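PDB 3W5M: alpha-L-rhamnosidase, which hydrolyses terminal non-reducing alpha-L-rhamnose residues from alpha-L-rhamnosides, including citrus flavonoids and gum arabic, and carries a calcium-dependent rhamnose-binding module. Local coordinates for residues Gly426-Ala431 and Pro563-His568; Asp834-Leu839 and Pro855-Val860; Trp29-Ala34 and Arg38-Tyr43; Val702-Tyr707 and Ala775-Lys780. All blocks are in the same frame, centred on the assembly; numbering follows the deposited sequence.

How the contacts relate
Along the chain the order is contact 3, contact 1, contact 4, contact 2, each closing before the next opens. Contact 3 joins the two sheets of the N-terminal immunoglobulin-like domain. Contact 1 lies on the other side of the chain's centre, at an outermost strand of a ten-stranded sheet, its centre about 42 to 50 Å from those of the other three. Contacts 4 and 2 both tie helices of the six-hairpin glycosidase domain, with centres about 27 Å apart and nearest atoms about 8 Å apart. Contact 3 has its centre about 25 Å from that of contact 4, although the two lie in different domains. None touches another; each is a local packing within its own part of the fold.

Contact 1: Gly426-Ala431 and Pro563-His568; sequences GPIVSA and PRFTFH
I428 and A431 pack against F565, with the stem of R564 alongside. CD1 of I428 comes in at the rim of the F565 ring, near its plane, and lies 4.0 Å from F565 CE2. The isoleucine has CG1 beside the backbone N (chi1 -43°) and then runs on extended, which carries CD1 to that edge. That methyl, I428 CD1, touches R564 at CD and, equally near at 4.2 Å, at NH1, oblique to the guanidinium. At the other end of the phenylalanine side chain, A431 CB meets F565 CB at 3.7 Å. F565 is also covered from its own segment: R564 CB stands 3.6 Å above the plane of the F565 ring, displaced toward its rim.

Polar contact between the segments is made through solvent. A water donates to F565 O at 2.9 Å and, more weakly, to A431 O at 3.0 Å, linking two carbonyls whose residues have CA atoms 5.6 Å apart. The extended chain of R564 takes its charge past the isoleucine to a salt bridge between NE and E330.

This is plain packing away from the annotated sites. I428 and A431 sit on strand 428-432, an outermost strand of a ten-stranded sheet, where V429 and S430 face T438 in a classic beta bulge. R564 and F565 lie in the concanavalin-like domain, on the loop after strand 559-561, the opposite outermost strand. E437 of strand 436-440 accepts the backbone N-H groups of both loop residues, and Y375 and A377 of strand 368-377 pack against F565.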
loop_
_atom_site.group_PDB
_atom_site.type_symbol
_atom_site.label_atom_id
_atom_site.label_comp_id
_atom_site.label_asym_id
_atom_site.label_seq_id
_atom_site.Cartn_x
_atom_site.Cartn_y
_atom_site.Cartn_z
ATOM N N GLY A 426 -24.100 14.804 -4.383
ATOM C CA GLY A 426 -23.675 14.186 -5.651
ATOM C C GLY A 426 -23.912 12.670 -5.667
ATOM O O GLY A 426 -24.648 12.175 -4.848
ATOM N N PRO A 427 -23.254 11.933 -6.588
ATOM C CA PRO A 427 -23.599 10.523 -6.773
ATOM C C PRO A 427 -22.857 9.521 -5.870
ATOM O O PRO A 427 -23.281 8.360 -5.754
ATOM C CB PRO A 427 -23.202 10.271 -8.219
ATOM C CG PRO A 427 -22.094 11.213 -8.499
ATOM C CD PRO A 427 -22.290 12.408 -7.593
ATOM N N ILE A 428 -21.749 9.936 -5.259
ATOM C CA ILE A 428 -20.995 8.945 -4.469
ATOM C C ILE A 428 -21.527 8.859 -3.044
ATOM O O ILE A 428 -21.088 9.600 -2.145
ATOM C CB ILE A 428 -19.470 9.211 -4.493
ATOM C CG1 ILE A 428 -19.045 9.559 -5.907
ATOM C CG2 ILE A 428 -18.753 7.963 -3.977
ATOM C CD1 ILE A 428 -17.571 9.875 -6.134
ATOM N N VAL A 429 -22.471 7.932 -2.855
ATOM C CA VAL A 429 -23.248 7.781 -1.631
ATOM C C VAL A 429 -22.377 7.272 -0.491
ATOM O O VAL A 429 -22.495 7.713 0.664
ATOM C CB VAL A 429 -24.415 6.793 -1.898
ATOM C CG1 VAL A 429 -25.226 6.544 -0.646
ATOM C CG2 VAL A 429 -25.306 7.353 -3.017
ATOM N N SER A 430 -21.474 6.365 -0.813
ATOM C CA SER A 430 -20.603 5.808 0.202
ATOM C C SER A 430 -19.260 5.475 -0.438
ATOM O O SER A 430 -19.202 5.016 -1.577
ATOM C CB SER A 430 -21.253 4.554 0.769
ATOM O OG SER A 430 -20.508 4.099 1.866
ATOM N N ALA A 431 -18.160 5.722 0.268
ATOM C CA ALA A 431 -16.854 5.410 -0.309
ATOM C C ALA A 431 -15.925 5.011 0.825
ATOM O O ALA A 431 -15.576 5.851 1.669
ATOM C CB ALA A 431 -16.297 6.606 -1.039
ATOM N N PRO A 563 -14.863 3.287 -9.997
ATOM C CA PRO A 563 -14.733 3.779 -8.601
ATOM C C PRO A 563 -13.541 4.725 -8.411
ATOM O O PRO A 563 -12.548 4.650 -9.163
ATOM C CB PRO A 563 -14.533 2.490 -7.794
ATOM C CG PRO A 563 -15.159 1.417 -8.648
ATOM C CD PRO A 563 -14.849 1.810 -10.064
ATOM N N ARG A 564 -13.616 5.608 -7.416
ATOM C CA ARG A 564 -12.505 6.548 -7.178
ATOM C C ARG A 564 -11.868 6.381 -5.784
ATOM O O ARG A 564 -10.689 6.656 -5.612
ATOM C CB ARG A 564 -12.976 8.002 -7.296
ATOM C CG ARG A 564 -13.244 8.507 -8.699
ATOM C CD ARG A 564 -14.212 9.690 -8.600
ATOM N NE ARG A 564 -14.416 10.444 -9.851
ATOM C CZ ARG A 564 -15.547 10.409 -10.560
ATOM N NH1 ARG A 564 -16.553 9.627 -10.182
ATOM N NH2 ARG A 564 -15.658 11.140 -11.681
ATOM N N PHE A 565 -12.667 6.006 -4.795
ATOM C CA PHE A 565 -12.216 6.118 -3.397
ATOM C C PHE A 565 -12.208 4.806 -2.650
ATOM O O PHE A 565 -12.468 4.728 -1.416
ATOM C CB PHE A 565 -13.039 7.195 -2.688
ATOM C CG PHE A 565 -12.940 8.524 -3.366
ATOM C CD1 PHE A 565 -11.706 9.179 -3.427
ATOM C CD2 PHE A 565 -14.057 9.113 -3.974
ATOM C CE1 PHE A 565 -11.577 10.400 -4.058
ATOM C CE2 PHE A 565 -13.934 10.352 -4.584
ATOM C CZ PHE A 565 -12.698 10.992 -4.640
ATOM N N THR A 566 -11.924 3.754 -3.402
ATOM C CA THR A 566 -11.809 2.419 -2.789
ATOM C C THR A 566 -10.776 1.661 -3.605
ATOM O O THR A 566 -10.394 2.104 -4.676
ATOM C CB THR A 566 -13.156 1.647 -2.779
ATOM O OG1 THR A 566 -12.983 0.447 -2.031
ATOM C CG2 THR A 566 -13.567 1.274 -4.191
ATOM N N PHE A 567 -10.292 0.541 -3.078
ATOM C CA PHE A 567 -9.503 -0.396 -3.885
ATOM C C PHE A 567 -9.660 -1.785 -3.333
ATOM O O PHE A 567 -9.972 -1.934 -2.155
ATOM C CB PHE A 567 -8.011 -0.010 -4.002
ATOM C CG PHE A 567 -7.209 -0.174 -2.736
ATOM C CD1 PHE A 567 -7.096 0.887 -1.815
ATOM C CD2 PHE A 567 -6.468 -1.333 -2.513
ATOM C CE1 PHE A 567 -6.312 0.730 -0.668
ATOM C CE2 PHE A 567 -5.703 -1.496 -1.359
ATOM C CZ PHE A 567 -5.609 -0.450 -0.455
ATOM N N HIS A 568 -9.463 -2.792 -4.187
ATOM C CA HIS A 568 -9.620 -4.179 -3.749
ATOM C C HIS A 568 -8.471 -5.008 -4.309
ATOM O O HIS A 568 -7.817 -4.631 -5.296
ATOM C CB HIS A 568 -10.948 -4.782 -4.245
ATOM C CG HIS A 568 -12.070 -3.786 -4.352
ATOM N ND1 HIS A 568 -12.679 -3.227 -3.248
ATOM C CD2 HIS A 568 -12.708 -3.281 -5.436
ATOM C CE1 HIS A 568 -13.628 -2.394 -3.652
ATOM N NE2 HIS A 568 -13.676 -2.418 -4.976
HETATM O O HOH W 1 -12.680 6.385 0.957
#

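Contact 2: Asp834-Leu839 and Pro855-Val860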
loop_
_atom_site.group_PDB
_atom_site.type_symbol
_atom_site.label_atom_id
_atom_site.label_comp_id
_atom_site.label_asym_id
_atom_site.label_seq_id
_atom_site.Cartn_x
_atom_site.Cartn_y
_atom_site.Cartn_z
ATOM N N ASP A 834 26.011 -28.407 7.303
ATOM C CA ASP A 834 25.789 -29.838 7.077
ATOM C C ASP A 834 24.454 -30.288 7.689
ATOM O O ASP A 834 23.698 -31.052 7.066
ATOM C CB ASP A 834 26.936 -30.677 7.693
ATOM C CG ASP A 834 28.199 -30.747 6.797
ATOM O OD1 ASP A 834 28.134 -30.438 5.580
ATOM O OD2 ASP A 834 29.276 -31.143 7.324
ATOM N N ARG A 835 24.200 -29.836 8.918
ATOM C CA ARG A 835 22.983 -30.110 9.673
ATOM C C ARG A 835 21.724 -29.520 8.996
ATOM O O ARG A 835 20.649 -30.110 9.058
ATOM C CB ARG A 835 23.125 -29.583 11.105
ATOM C CG ARG A 835 21.969 -29.909 12.036
ATOM C CD ARG A 835 21.620 -31.393 11.989
ATOM N NE ARG A 835 20.497 -31.763 12.847
ATOM C CZ ARG A 835 19.790 -32.888 12.702
ATOM N NH1 ARG A 835 20.084 -33.743 11.734
ATOM N NH2 ARG A 835 18.784 -33.158 13.514
ATOM N N LEU A 836 21.876 -28.357 8.359
ATOM C CA LEU A 836 20.785 -27.717 7.636
ATOM C C LEU A 836 20.378 -28.576 6.463
ATOM O O LEU A 836 19.185 -28.867 6.272
ATOM C CB LEU A 836 21.214 -26.329 7.133
ATOM C CG LEU A 836 20.227 -25.566 6.242
ATOM C CD1 LEU A 836 18.890 -25.286 6.958
ATOM C CD2 LEU A 836 20.916 -24.284 5.784
ATOM N N VAL A 837 21.379 -28.981 5.690
ATOM C CA VAL A 837 21.189 -29.839 4.539
ATOM C C VAL A 837 20.553 -31.165 4.963
ATOM O O VAL A 837 19.721 -31.718 4.232
ATOM C CB VAL A 837 22.515 -30.081 3.802
ATOM C CG1 VAL A 837 22.343 -31.084 2.674
ATOM C CG2 VAL A 837 23.038 -28.765 3.233
ATOM N N ALA A 838 20.946 -31.650 6.139
ATOM C CA ALA A 838 20.438 -32.911 6.670
ATOM C C ALA A 838 18.942 -32.798 6.965
ATOM O O ALA A 838 18.177 -33.726 6.665
ATOM C CB ALA A 838 21.206 -33.314 7.926
ATOM N N LEU A 839 18.537 -31.658 7.537
ATOM C CA LEU A 839 17.129 -31.389 7.855
ATOM C C LEU A 839 16.269 -31.243 6.599
ATOM O O LEU A 839 15.119 -31.696 6.584
ATOM C CB LEU A 839 16.975 -30.176 8.769
ATOM C CG LEU A 839 17.601 -30.184 10.167
ATOM C CD1 LEU A 839 17.522 -28.807 10.780
ATOM C CD2 LEU A 839 16.921 -31.179 11.096
ATOM N N PRO A 855 13.751 -15.845 3.441
ATOM C CA PRO A 855 14.536 -14.947 2.585
ATOM C C PRO A 855 16.030 -15.246 2.615
ATOM O O PRO A 855 16.732 -14.925 1.662
ATOM C CB PRO A 855 14.261 -13.560 3.190
ATOM C CG PRO A 855 13.902 -13.809 4.591
ATOM C CD PRO A 855 13.177 -15.129 4.593
ATOM N N ARG A 856 16.496 -15.873 3.699
ATOM C CA ARG A 856 17.928 -16.154 3.881
ATOM C C ARG A 856 18.322 -17.596 3.531
ATOM O O ARG A 856 19.505 -17.938 3.515
ATOM C CB ARG A 856 18.350 -15.795 5.329
ATOM C CG ARG A 856 18.077 -14.338 5.723
ATOM C CD ARG A 856 18.301 -14.032 7.202
ATOM N NE ARG A 856 18.101 -12.602 7.501
ATOM C CZ ARG A 856 19.053 -11.666 7.452
ATOM N NH1 ARG A 856 20.305 -11.980 7.135
ATOM N NH2 ARG A 856 18.752 -10.397 7.721
ATOM N N LEU A 857 17.341 -18.442 3.225
ATOM C CA LEU A 857 17.610 -19.890 3.054
ATOM C C LEU A 857 18.451 -20.231 1.815
ATOM O O LEU A 857 19.503 -20.876 1.913
ATOM C CB LEU A 857 16.277 -20.686 3.055
ATOM C CG LEU A 857 16.251 -22.191 2.702
ATOM C CD1 LEU A 857 16.899 -23.018 3.802
ATOM C CD2 LEU A 857 14.817 -22.655 2.470
ATOM N N LEU A 858 18.002 -19.818 0.636
ATOM C CA LEU A 858 18.748 -20.147 -0.564
ATOM C C LEU A 858 20.118 -19.445 -0.567
ATOM O O LEU A 858 21.126 -20.066 -0.960
ATOM C CB LEU A 858 17.951 -19.914 -1.865
ATOM C CG LEU A 858 16.670 -20.730 -2.163
ATOM C CD1 LEU A 858 16.309 -20.682 -3.637
ATOM C CD2 LEU A 858 16.787 -22.190 -1.717
ATOM N N PRO A 859 20.181 -18.164 -0.123
ATOM C CA PRO A 859 21.513 -17.515 0.002
ATOM C C PRO A 859 22.513 -18.256 0.941
ATOM O O PRO A 859 23.675 -18.458 0.563
ATOM C CB PRO A 859 21.167 -16.126 0.557
ATOM C CG PRO A 859 19.811 -15.857 -0.009
ATOM C CD PRO A 859 19.093 -17.192 0.117
ATOM N N VAL A 860 22.063 -18.659 2.124
ATOM C CA VAL A 860 22.900 -19.440 3.059
ATOM C C VAL A 860 23.362 -20.761 2.434
ATOM O O VAL A 860 24.547 -21.125 2.527
ATOM C CB VAL A 860 22.180 -19.660 4.390
ATOM C CG1 VAL A 860 22.758 -20.833 5.161
ATOM C CG2 VAL A 860 22.234 -18.393 5.228
#
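L836 meets L857 and V860 through branched aliphatic groups, with no flat group among the three. The flat group nearby is the guanidinium of R835, on another side of the same helix: L839 CD2 rests over the centre of one of its faces, 3.6 Å above the plane. Through NH2 the R835 guanidinium forms a salt bridge with D810, so its polar end serves a partner away from the leucine contact.

Between the helices, L836 is the projecting side chain. Its CB points toward the facing helix. CG is anti to the backbone N (chi1 175°), which carries the branch toward that helix, and its two methyls meet different partners. CD2 touches V860 CG1 at 4.0 Å, the closer of the two approaches. CD1 reaches L857 CD1 more loosely, at 4.4 Å, methyl to methyl. V860 directs its CB at the leucine, whereas L857, one turn earlier on its helix, arrives by the end of its branch. The backbones stay well apart, with the CA atoms of L836 and L857 separated by 9.6 Å. The helix of L857 and V860 is kinked at P859, whose N cannot bond to the preceding turn; V860 N nevertheless bonds to R856 O in the helical manner.

L857 also packs on V816 of helix 812-820 and L873 of helix 867-875, which makes the contact one corner of a larger apolar core in the glycosidase domain. No hydrogen bond passes between the two segments: methyl packing and the burial of apolar surface join them, an interaction with little directional demand.

Contact 3: Trp29-Ala34 and Arg38-Tyr43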
loop_
_atom_site.group_PDB
_atom_site.type_symbol
_atom_site.label_atom_id
_atom_site.label_comp_id
_atom_site.label_asym_id
_atom_site.label_seq_id
_atom_site.Cartn_x
_atom_site.Cartn_y
_atom_site.Cartn_z
ATOM N N TRP A 29 23.527 11.406 -13.014
ATOM C CA TRP A 29 23.814 11.403 -14.467
ATOM C C TRP A 29 24.363 10.063 -14.972
ATOM O O TRP A 29 25.573 9.881 -15.106
ATOM C CB TRP A 29 24.680 12.609 -14.899
ATOM C CG TRP A 29 25.898 12.895 -14.034
ATOM C CD1 TRP A 29 27.156 12.380 -14.186
ATOM C CD2 TRP A 29 25.967 13.792 -12.918
ATOM N NE1 TRP A 29 27.992 12.885 -13.211
ATOM C CE2 TRP A 29 27.293 13.751 -12.430
ATOM C CE3 TRP A 29 25.027 14.608 -12.269
ATOM C CZ2 TRP A 29 27.717 14.506 -11.335
ATOM C CZ3 TRP A 29 25.457 15.394 -11.200
ATOM C CH2 TRP A 29 26.788 15.321 -10.731
ATOM N N PRO A 30 23.458 9.114 -15.262
ATOM C CA PRO A 30 23.918 7.904 -15.941
ATOM C C PRO A 30 24.662 8.319 -17.225
ATOM O O PRO A 30 24.291 9.320 -17.875
ATOM C CB PRO A 30 22.609 7.168 -16.287
ATOM C CG PRO A 30 21.536 7.796 -15.442
ATOM C CD PRO A 30 21.991 9.202 -15.172
ATOM N N MET A 31 25.721 7.603 -17.568
ATOM C CA MET A 31 26.460 7.923 -18.786
ATOM C C MET A 31 26.482 6.721 -19.733
ATOM O O MET A 31 26.327 5.587 -19.302
ATOM C CB MET A 31 27.876 8.368 -18.445
ATOM C CG MET A 31 27.973 9.747 -17.786
ATOM S SD MET A 31 29.497 9.863 -16.799
ATOM C CE MET A 31 29.053 8.887 -15.359
ATOM N N ALA A 32 26.658 6.980 -21.025
ATOM C CA ALA A 32 26.741 5.901 -22.020
ATOM C C ALA A 32 27.980 6.076 -22.868
ATOM O O ALA A 32 28.387 7.200 -23.160
ATOM C CB ALA A 32 25.495 5.880 -22.899
ATOM N N SER A 33 28.606 4.962 -23.237
ATOM C CA SER A 33 29.792 5.022 -24.101
ATOM C C SER A 33 29.905 3.708 -24.832
ATOM O O SER A 33 29.829 2.650 -24.200
ATOM C CB SER A 33 31.069 5.236 -23.272
ATOM O OG SER A 33 32.254 4.885 -23.994
ATOM N N ALA A 34 30.128 3.779 -26.143
ATOM C CA ALA A 34 30.412 2.579 -26.947
ATOM C C ALA A 34 31.808 1.966 -26.645
ATOM O O ALA A 34 32.018 0.771 -26.864
ATOM C CB ALA A 34 30.253 2.877 -28.441
ATOM N N ARG A 38 35.403 2.991 -19.047
ATOM C CA ARG A 38 35.259 4.431 -18.788
ATOM C C ARG A 38 34.967 4.748 -17.329
ATOM O O ARG A 38 34.141 4.085 -16.695
ATOM C CB ARG A 38 34.151 5.049 -19.652
ATOM C CG ARG A 38 34.195 4.711 -21.133
ATOM C CD ARG A 38 35.564 4.942 -21.758
ATOM N NE ARG A 38 35.920 6.351 -21.923
ATOM C CZ ARG A 38 35.466 7.155 -22.888
ATOM N NH1 ARG A 38 34.581 6.727 -23.789
ATOM N NH2 ARG A 38 35.882 8.416 -22.941
ATOM N N ARG A 39 35.657 5.764 -16.811
ATOM C CA ARG A 39 35.446 6.256 -15.465
ATOM C C ARG A 39 35.346 7.768 -15.528
ATOM O O ARG A 39 35.954 8.404 -16.394
ATOM C CB ARG A 39 36.628 5.907 -14.553
ATOM C CG ARG A 39 36.854 4.435 -14.257
ATOM C CD ARG A 39 38.072 4.245 -13.355
ATOM N NE ARG A 39 39.295 4.833 -13.915
ATOM C CZ ARG A 39 39.858 5.971 -13.496
ATOM N NH1 ARG A 39 39.324 6.672 -12.503
ATOM N NH2 ARG A 39 40.961 6.417 -14.081
ATOM N N GLN A 40 34.608 8.343 -14.590
ATOM C CA GLN A 40 34.544 9.794 -14.447
ATOM C C GLN A 40 35.646 10.304 -13.503
ATOM O O GLN A 40 35.822 9.778 -12.412
ATOM C CB GLN A 40 33.160 10.218 -13.928
ATOM C CG GLN A 40 33.024 11.695 -13.584
ATOM C CD GLN A 40 31.779 11.957 -12.774
ATOM O OE1 GLN A 40 30.661 11.783 -13.269
ATOM N NE2 GLN A 40 31.963 12.402 -11.534
ATOM N N SER A 41 36.371 11.336 -13.949
ATOM C CA SER A 41 37.364 12.024 -13.120
ATOM C C SER A 41 36.820 13.325 -12.534
ATOM O O SER A 41 37.254 13.741 -11.457
ATOM C CB SER A 41 38.685 12.299 -13.884
ATOM O OG SER A 41 38.456 12.957 -15.116
ATOM N N ALA A 42 35.888 13.966 -13.240
ATOM C CA ALA A 42 35.357 15.257 -12.786
ATOM C C ALA A 42 33.962 15.493 -13.302
ATOM O O ALA A 42 33.565 14.866 -14.284
ATOM C CB ALA A 42 36.290 16.386 -13.242
ATOM N N TYR A 43 33.226 16.412 -12.672
ATOM C CA TYR A 43 31.924 16.842 -13.201
ATOM C C TYR A 43 31.760 18.333 -13.013
ATOM O O TYR A 43 32.468 18.943 -12.226
ATOM C CB TYR A 43 30.761 16.113 -12.499
ATOM C CG TYR A 43 30.623 16.439 -11.017
ATOM C CD1 TYR A 43 29.894 17.560 -10.596
ATOM C CD2 TYR A 43 31.191 15.619 -10.037
ATOM C CE1 TYR A 43 29.752 17.867 -9.254
ATOM C CE2 TYR A 43 31.043 15.922 -8.679
ATOM C CZ TYR A 43 30.338 17.059 -8.301
ATOM O OH TYR A 43 30.168 17.379 -6.969
#
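W29 to S33 and R38 to Y43 run in roughly opposed directions, 147° apart, with the CA atoms of W29 and Y43 still 9.8 Å from each other. The contact spans the two sheets of the N-terminal immunoglobulin-like beta sandwich, strands 26-32 and 40-48 belonging to different sheets, with W29, M31 and Q40 buried. The W29 indole points its N-H at the amide oxygen of Q40, NE1 to OE1 2.9 Å, with an N-H...O angle of 162°. The oxygen lies in the indole plane, while NE1 is tilted from the carbonyl plane. Q40 is fixed from its other end, NE2 bonding to the backbone oxygens of D69 and S67. Beyond the nitrogen, the six-membered ring of W29 brings CZ2 over one face of Y43, 3.5 Å from CG, in an oblique pair with planes at 50°. A leucine in place of W29 would probably leave the Q40 oxygen without its indole donor and open a gap above the tyrosine face. Near the turn, S33 OG hydrogen-bonds A35 O and R38 salt-bridges D94 through NH2. R38 folds back, and its NH1 donates to S33 OG at 3.0 Å, the hydroxyl oxygen tilted from the guanidinium plane.

Contact 4: Val702-Tyr707 and Ala775-Lys780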
loop_
_atom_site.group_PDB
_atom_site.type_symbol
_atom_site.label_atom_id
_atom_site.label_comp_id
_atom_site.label_asym_id
_atom_site.label_seq_id
_atom_site.Cartn_x
_atom_site.Cartn_y
_atom_site.Cartn_z
ATOM N N VAL A 702 15.869 -2.139 6.441
ATOM C CA VAL A 702 15.332 -1.501 5.227
ATOM C C VAL A 702 16.239 -0.323 4.741
ATOM O O VAL A 702 16.532 -0.228 3.540
ATOM C CB VAL A 702 13.843 -1.144 5.402
ATOM C CG1 VAL A 702 13.347 -0.444 4.161
ATOM C CG2 VAL A 702 12.995 -2.427 5.573
ATOM N N PRO A 703 16.711 0.555 5.656
ATOM C CA PRO A 703 17.722 1.517 5.200
ATOM C C PRO A 703 18.950 0.830 4.627
ATOM O O PRO A 703 19.509 1.264 3.611
ATOM C CB PRO A 703 18.055 2.307 6.469
ATOM C CG PRO A 703 16.804 2.229 7.278
ATOM C CD PRO A 703 16.220 0.884 7.004
ATOM N N TRP A 704 19.389 -0.271 5.254
ATOM C CA TRP A 704 20.557 -0.953 4.727
ATOM C C TRP A 704 20.302 -1.553 3.355
ATOM O O TRP A 704 21.149 -1.467 2.462
ATOM C CB TRP A 704 21.056 -2.047 5.696
ATOM C CG TRP A 704 22.368 -2.603 5.262
ATOM C CD1 TRP A 704 22.612 -3.851 4.761
ATOM C CD2 TRP A 704 23.629 -1.912 5.259
ATOM N NE1 TRP A 704 23.956 -3.991 4.459
ATOM C CE2 TRP A 704 24.605 -2.821 4.750
ATOM C CE3 TRP A 704 24.034 -0.615 5.639
ATOM C CZ2 TRP A 704 25.957 -2.473 4.601
ATOM C CZ3 TRP A 704 25.393 -0.266 5.497
ATOM C CH2 TRP A 704 26.334 -1.202 4.984
ATOM N N ALA A 705 19.131 -2.160 3.182
ATOM C CA ALA A 705 18.772 -2.698 1.879
ATOM C C ALA A 705 18.754 -1.594 0.794
ATOM O O ALA A 705 19.250 -1.815 -0.309
ATOM C CB ALA A 705 17.437 -3.460 1.965
ATOM N N LEU A 706 18.230 -0.410 1.114
ATOM C CA LEU A 706 18.224 0.713 0.144
ATOM C C LEU A 706 19.648 1.176 -0.123
ATOM O O LEU A 706 20.025 1.435 -1.241
ATOM C CB LEU A 706 17.381 1.889 0.619
ATOM C CG LEU A 706 15.868 1.705 0.841
ATOM C CD1 LEU A 706 15.175 2.938 1.409
ATOM C CD2 LEU A 706 15.160 1.283 -0.462
ATOM N N TYR A 707 20.464 1.204 0.912
ATOM C CA TYR A 707 21.853 1.571 0.703
ATOM C C TYR A 707 22.599 0.593 -0.231
ATOM O O TYR A 707 23.301 1.020 -1.165
ATOM C CB TYR A 707 22.567 1.752 2.038
ATOM C CG TYR A 707 23.998 2.130 1.830
ATOM C CD1 TYR A 707 24.319 3.403 1.325
ATOM C CD2 TYR A 707 25.032 1.237 2.096
ATOM C CE1 TYR A 707 25.636 3.776 1.116
ATOM C CE2 TYR A 707 26.359 1.610 1.898
ATOM C CZ TYR A 707 26.639 2.879 1.402
ATOM O OH TYR A 707 27.940 3.293 1.175
ATOM N N ALA A 775 27.562 3.255 10.482
ATOM C CA ALA A 775 28.469 4.240 11.078
ATOM C C ALA A 775 29.704 4.338 10.202
ATOM O O ALA A 775 30.189 5.448 9.907
ATOM C CB ALA A 775 28.845 3.833 12.506
ATOM N N THR A 776 30.198 3.172 9.784
ATOM C CA THR A 776 31.385 3.051 8.940
ATOM C C THR A 776 31.181 3.744 7.580
ATOM O O THR A 776 31.993 4.572 7.182
ATOM C CB THR A 776 31.800 1.568 8.775
ATOM O OG1 THR A 776 32.157 1.042 10.062
ATOM C CG2 THR A 776 32.977 1.400 7.844
ATOM N N GLU A 777 30.095 3.429 6.883
ATOM C CA GLU A 777 29.819 4.105 5.608
ATOM C C GLU A 777 29.706 5.616 5.729
ATOM O O GLU A 777 30.072 6.344 4.808
ATOM C CB GLU A 777 28.571 3.528 4.938
ATOM C CG GLU A 777 28.696 2.040 4.590
ATOM C CD GLU A 777 29.820 1.725 3.602
ATOM O OE1 GLU A 777 29.874 2.342 2.519
ATOM O OE2 GLU A 777 30.657 0.850 3.898
ATOM N N LEU A 778 29.196 6.094 6.854
ATOM C CA LEU A 778 29.010 7.532 7.067
ATOM C C LEU A 778 30.248 8.228 7.645
ATOM O O LEU A 778 30.179 9.413 7.952
ATOM C CB LEU A 778 27.826 7.787 7.999
ATOM C CG LEU A 778 26.446 7.366 7.476
ATOM C CD1 LEU A 778 25.409 7.462 8.585
ATOM C CD2 LEU A 778 26.060 8.260 6.322
ATOM N N GLY A 779 31.351 7.489 7.814
ATOM C CA GLY A 779 32.580 8.027 8.429
ATOM C C GLY A 779 32.397 8.418 9.883
ATOM O O GLY A 779 33.088 9.288 10.383
ATOM N N LYS A 780 31.453 7.781 10.567
ATOM C CA LYS A 780 31.228 8.020 11.983
ATOM C C LYS A 780 32.015 6.982 12.787
ATOM O O LYS A 780 32.597 6.062 12.213
ATOM C CB LYS A 780 29.737 7.938 12.314
ATOM C CG LYS A 780 28.913 9.114 11.811
ATOM C CD LYS A 780 27.473 8.995 12.279
ATOM C CE LYS A 780 26.674 10.245 11.934
ATOM N NZ LYS A 780 26.660 11.255 13.031
#
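Y707 and E777 mark the nearest approach of the two backbones, their CA atoms 9.7 Å apart, one on helix 698-710 and the other at the last turn of helix 756-777. That second helix closes in a Schellman motif: K780 N bonds to A775 O and G779 N to T776 O, with G779 at positive phi. The first helix is kinked at P703, whose N lacks the bond to the turn before.

The wide gap is spanned by long side chains. CG of Y707 is anti to the backbone N (chi1 180°), which carries the ring toward the neighbouring helix. Its hydroxyl donates to E777 OE1 over a short 2.5 Å, meeting the oxygen on its anti side, somewhat out of the carboxylate plane. E777 has CG beside its backbone N (chi1 -61°), which lays CG 3.6 Å from Y707 CE2, and the bend at chi2 turns the carboxylate to the hydroxyl. W704, one turn earlier, adds an apolar touch: the far corner of its indole, CH2, comes within 4.0 Å of E777 CG, which lies at the indole's edge. Ring and carboxylate planes there stand 74° apart. The phenol bond would be expected to stabilise the ionised carboxylate.

Replacing Y707 by a phenylalanine would probably leave E777 OE1 without this donor and its carboxylate freer to turn.

L716 of helix 713-732 packs on Y707, while L770, R773 and M774 of helix 756-777 line W704. Both helices belong to the (alpha/alpha)6 barrel of this family 78 glycosidase, where the contact packs the C-terminal end of helix 756-777 against helix 698-710, away from the annotated sites.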